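Local coordinates for protein serine acetyltransferase (Bacteroides vulgatus ATCC 8482, PDB 3F1X) that probably transfers an acetyl group to serine in amino-acid biosynthesis, at residues 155-166 and 181-191. Numbering follows the deposited sequence.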
loop_
_atom_site.group_PDB
_atom_site.type_symbol
_atom_site.label_atom_id
_atom_site.label_comp_id
_atom_site.label_asym_id
_atom_site.label_seq_id
_atom_site.Cartn_x
_atom_site.Cartn_y
_atom_site.Cartn_z
ATOM N N PRO A 155 -11.075 22.824 -8.260
ATOM C CA PRO A 155 -9.951 23.091 -7.361
ATOM C C PRO A 155 -10.192 24.233 -6.375
ATOM O O PRO A 155 -9.735 24.181 -5.237
ATOM C CB PRO A 155 -8.806 23.385 -8.324
ATOM C CG PRO A 155 -9.516 24.035 -9.493
ATOM C CD PRO A 155 -10.729 23.149 -9.656
ATOM N N ALA A 156 -10.917 25.255 -6.814
ATOM C CA ALA A 156 -11.203 26.405 -5.969
ATOM C C ALA A 156 -11.920 26.027 -4.676
ATOM O O ALA A 156 -11.560 26.506 -3.603
ATOM C CB ALA A 156 -12.025 27.425 -6.739
ATOM N N ILE A 157 -12.932 25.170 -4.772
ATOM C CA ILE A 157 -13.672 24.760 -3.586
ATOM C C ILE A 157 -12.759 24.060 -2.591
ATOM O O ILE A 157 -12.920 24.210 -1.386
ATOM C CB ILE A 157 -14.837 23.818 -3.935
ATOM C CG1 ILE A 157 -15.821 24.540 -4.846
ATOM C CG2 ILE A 157 -15.564 23.387 -2.657
ATOM C CD1 ILE A 157 -16.485 25.740 -4.199
ATOM N N ARG A 158 -11.798 23.302 -3.108
ATOM C CA ARG A 158 -10.851 22.587 -2.269
ATOM C C ARG A 158 -9.948 23.563 -1.532
ATOM O O ARG A 158 -9.706 23.410 -0.336
ATOM C CB ARG A 158 -10.014 21.626 -3.123
ATOM C CG ARG A 158 -10.830 20.474 -3.668
ATOM C CD ARG A 158 -10.058 19.603 -4.646
ATOM N NE ARG A 158 -10.889 18.508 -5.149
ATOM C CZ ARG A 158 -10.476 17.592 -6.020
ATOM N NH1 ARG A 158 -11.301 16.630 -6.422
ATOM N NH2 ARG A 158 -9.237 17.639 -6.493
ATOM N N ALA A 159 -9.452 24.573 -2.246
ATOM C CA ALA A 159 -8.580 25.576 -1.635
ATOM C C ALA A 159 -9.355 26.389 -0.601
ATOM O O ALA A 159 -8.874 26.614 0.507
ATOM C CB ALA A 159 -8.011 26.502 -2.709
ATOM N N ILE A 160 -10.556 26.827 -0.967
ATOM C CA ILE A 160 -11.383 27.619 -0.061
ATOM C C ILE A 160 -11.773 26.790 1.167
ATOM O O ILE A 160 -11.809 27.301 2.287
ATOM C CB ILE A 160 -12.646 28.145 -0.791
ATOM C CG1 ILE A 160 -12.225 29.123 -1.886
ATOM C CG2 ILE A 160 -13.589 28.853 0.189
ATOM C CD1 ILE A 160 -13.335 29.494 -2.837
ATOM N N SER A 161 -12.055 25.509 0.960
ATOM C CA SER A 161 -12.403 24.630 2.070
ATOM C C SER A 161 -11.215 24.524 3.016
ATOM O O SER A 161 -11.367 24.691 4.226
ATOM C CB SER A 161 -12.773 23.238 1.560
ATOM O OG SER A 161 -13.955 23.280 0.793
ATOM N N ASN A 162 -10.031 24.252 2.461
ATOM C CA ASN A 162 -8.819 24.129 3.273
ATOM C C ASN A 162 -8.591 25.430 4.047
ATOM O O ASN A 162 -8.244 25.412 5.232
ATOM C CB ASN A 162 -7.587 23.838 2.394
ATOM C CG ASN A 162 -7.405 22.351 2.091
ATOM O OD1 ASN A 162 -8.349 21.659 1.707
ATOM N ND2 ASN A 162 -6.176 21.860 2.243
ATOM N N TYR A 163 -8.772 26.558 3.365
ATOM C CA TYR A 163 -8.610 27.866 3.994
ATOM C C TYR A 163 -9.543 28.043 5.199
ATOM O O TYR A 163 -9.088 28.357 6.300
ATOM C CB TYR A 163 -8.890 29.002 2.997
ATOM C CG TYR A 163 -9.274 30.279 3.701
ATOM C CD1 TYR A 163 -8.338 31.004 4.428
ATOM C CD2 TYR A 163 -10.603 30.696 3.746
ATOM C CE1 TYR A 163 -8.721 32.116 5.198
ATOM C CE2 TYR A 163 -10.991 31.797 4.513
ATOM C CZ TYR A 163 -10.048 32.496 5.233
ATOM O OH TYR A 163 -10.452 33.561 6.002
ATOM N N ARG A 164 -10.846 27.863 4.993
ATOM C CA ARG A 164 -11.788 28.035 6.101
ATOM C C ARG A 164 -11.505 27.070 7.242
ATOM O O ARG A 164 -11.714 27.399 8.406
ATOM C CB ARG A 164 -13.235 27.904 5.611
ATOM C CG ARG A 164 -13.631 29.018 4.635
ATOM C CD ARG A 164 -15.142 29.203 4.575
ATOM N NE ARG A 164 -15.568 30.079 3.482
ATOM C CZ ARG A 164 -15.392 31.397 3.453
ATOM N NH1 ARG A 164 -14.792 32.017 4.463
ATOM N NH2 ARG A 164 -15.820 32.096 2.412
ATOM N N ILE A 165 -11.008 25.884 6.916
ATOM C CA ILE A 165 -10.669 24.917 7.948
ATOM C C ILE A 165 -9.465 25.433 8.741
ATOM O O ILE A 165 -9.456 25.414 9.983
ATOM C CB ILE A 165 -10.326 23.544 7.328
ATOM C CG1 ILE A 165 -11.606 22.855 6.855
ATOM C CG2 ILE A 165 -9.586 22.676 8.339
ATOM C CD1 ILE A 165 -11.376 21.612 6.041
ATOM N N ALA A 166 -8.464 25.920 8.010
ATOM C CA ALA A 166 -7.244 26.433 8.608
ATOM C C ALA A 166 -7.492 27.697 9.420
ATOM O O ALA A 166 -6.920 27.867 10.489
ATOM C CB ALA A 166 -6.193 26.695 7.518
ATOM N N ILE A 181 -1.876 23.394 6.468
ATOM C CA ILE A 181 -3.074 23.090 5.713
ATOM C C ILE A 181 -3.269 23.961 4.472
ATOM O O ILE A 181 -3.655 23.439 3.420
ATOM C CB ILE A 181 -4.318 23.147 6.641
ATOM C CG1 ILE A 181 -4.246 21.964 7.623
ATOM C CG2 ILE A 181 -5.612 23.152 5.815
ATOM C CD1 ILE A 181 -5.407 21.847 8.596
ATOM N N THR A 182 -3.006 25.267 4.560
ATOM C CA THR A 182 -3.186 26.100 3.370
ATOM C C THR A 182 -2.115 25.838 2.321
ATOM O O THR A 182 -2.400 25.877 1.124
ATOM C CB THR A 182 -3.226 27.629 3.691
ATOM O OG1 THR A 182 -2.046 28.024 4.408
ATOM C CG2 THR A 182 -4.477 27.968 4.498
ATOM N N GLU A 183 -0.887 25.570 2.753
ATOM C CA GLU A 183 0.176 25.284 1.795
ATOM C C GLU A 183 -0.132 23.974 1.083
ATOM O O GLU A 183 0.305 23.753 -0.046
ATOM C CB GLU A 183 1.537 25.205 2.493
ATOM C CG GLU A 183 2.031 26.559 2.981
ATOM C CD GLU A 183 2.293 27.531 1.840
ATOM O OE1 GLU A 183 2.496 28.731 2.112
ATOM O OE2 GLU A 183 2.306 27.096 0.670
HETATM N N MSE A 184 -0.889 23.109 1.753
HETATM C CA MSE A 184 -1.282 21.832 1.170
HETATM C C MSE A 184 -2.193 22.102 -0.027
HETATM O O MSE A 184 -2.056 21.478 -1.084
HETATM C CB MSE A 184 -2.019 20.986 2.211
HETATM C CG MSE A 184 -1.420 19.612 2.434
HETATM SE SE MSE A 184 -2.405 18.623 3.775
HETATM C CE MSE A 184 -3.960 18.174 2.709
ATOM N N ALA A 185 -3.129 23.031 0.151
ATOM C CA ALA A 185 -4.050 23.415 -0.919
ATOM C C ALA A 185 -3.240 24.134 -1.996
ATOM O O ALA A 185 -3.488 23.971 -3.184
ATOM C CB ALA A 185 -5.135 24.347 -0.378
ATOM N N HIS A 186 -2.274 24.931 -1.553
ATOM C CA HIS A 186 -1.400 25.695 -2.439
ATOM C C HIS A 186 -0.733 24.736 -3.434
ATOM O O HIS A 186 -0.712 24.978 -4.646
ATOM C CB HIS A 186 -0.350 26.414 -1.582
ATOM C CG HIS A 186 0.561 27.323 -2.348
ATOM N ND1 HIS A 186 0.355 27.652 -3.672
ATOM C CD2 HIS A 186 1.668 27.998 -1.962
ATOM C CE1 HIS A 186 1.296 28.491 -4.065
ATOM N NE2 HIS A 186 2.106 28.719 -3.044
ATOM N N SER A 187 -0.216 23.633 -2.907
ATOM C CA SER A 187 0.452 22.622 -3.717
ATOM C C SER A 187 -0.513 21.912 -4.664
ATOM O O SER A 187 -0.208 21.741 -5.837
ATOM C CB SER A 187 1.121 21.579 -2.808
ATOM O OG SER A 187 1.679 20.520 -3.574
ATOM N N GLU A 188 -1.676 21.514 -4.149
ATOM C CA GLU A 188 -2.667 20.798 -4.943
ATOM C C GLU A 188 -3.485 21.632 -5.927
ATOM O O GLU A 188 -4.012 21.092 -6.907
ATOM C CB GLU A 188 -3.646 20.044 -4.029
ATOM C CG GLU A 188 -3.008 19.030 -3.081
ATOM C CD GLU A 188 -4.040 18.159 -2.372
ATOM O OE1 GLU A 188 -4.760 17.406 -3.067
ATOM O OE2 GLU A 188 -4.135 18.222 -1.121
ATOM N N THR A 189 -3.596 22.938 -5.694
ATOM C CA THR A 189 -4.413 23.779 -6.575
ATOM C C THR A 189 -3.746 25.010 -7.177
ATOM O O THR A 189 -4.287 25.611 -8.102
ATOM C CB THR A 189 -5.664 24.291 -5.834
ATOM O OG1 THR A 189 -5.255 25.208 -4.807
ATOM C CG2 THR A 189 -6.429 23.130 -5.202
ATOM N N GLY A 190 -2.594 25.394 -6.645
ATOM C CA GLY A 190 -1.912 26.572 -7.139
ATOM C C GLY A 190 -2.491 27.839 -6.516
ATOM O O GLY A 190 -2.087 28.952 -6.868
ATOM N N ILE A 191 -3.427 27.663 -5.584
ATOM C CA ILE A 191 -4.090 28.764 -4.880
ATOM C C ILE A 191 -3.504 28.894 -3.472
ATOM O O ILE A 191 -3.621 27.976 -2.660
ATOM C CB ILE A 191 -5.622 28.510 -4.777
ATOM C CG1 ILE A 191 -6.206 28.299 -6.166
ATOM C CG2 ILE A 191 -6.311 29.707 -4.119
ATOM C CD1 ILE A 191 -7.636 27.809 -6.179
HETATM O O HOH W 1 -5.705 19.682 0.542
#
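An antiparallel helix hairpin, buried where the helical domain runs into the left-handed beta-helix, brings Ala159 against Ala185 and Asn162 against Ile181. The axes, at 172°, come within 8.6 Å at their closest. That closeness suits alanine, whose CB is the whole side chain: the CB of Ala185 rests 3.9 Å from the CA of Ala159. Asn162 brings the polar link. Its CG stands beside its own backbone N (chi1 -85°), and its CB and amide lie along the CB of Ala185; from there ND2 donates to Ile181 O at 3.2 Å, nearly straight and in the amide plane, though tilted 35° from the carbonyl plane. ND2 also donates to a water that bridges to Glu188 OE2, so both its hydrogens are used. Beyond it, the methyl CG2 of Thr182 meets the CB of Ala166 at 3.7 Å. At the other end Thr189 divides its branches: CG2 packs on Pro155 CB, while OG1 donates to Ala185 O and accepts from Ile191 N two residues on, which makes an ST turn. With an alanine here, Ile191 N would probably lose this acceptor, Ala185 O one of its two donors, and a gap would open beside Pro155. Gly190 leaves the helix with positive phi, where a side chain would jam against the preceding carbonyl O. Ile191 folds back, setting CD1 3.7 Å from Ala159 CB. Strand 192-193 follows directly, making this the hairpin that leads into the left-handed beta-helix of serine acetyltransferases.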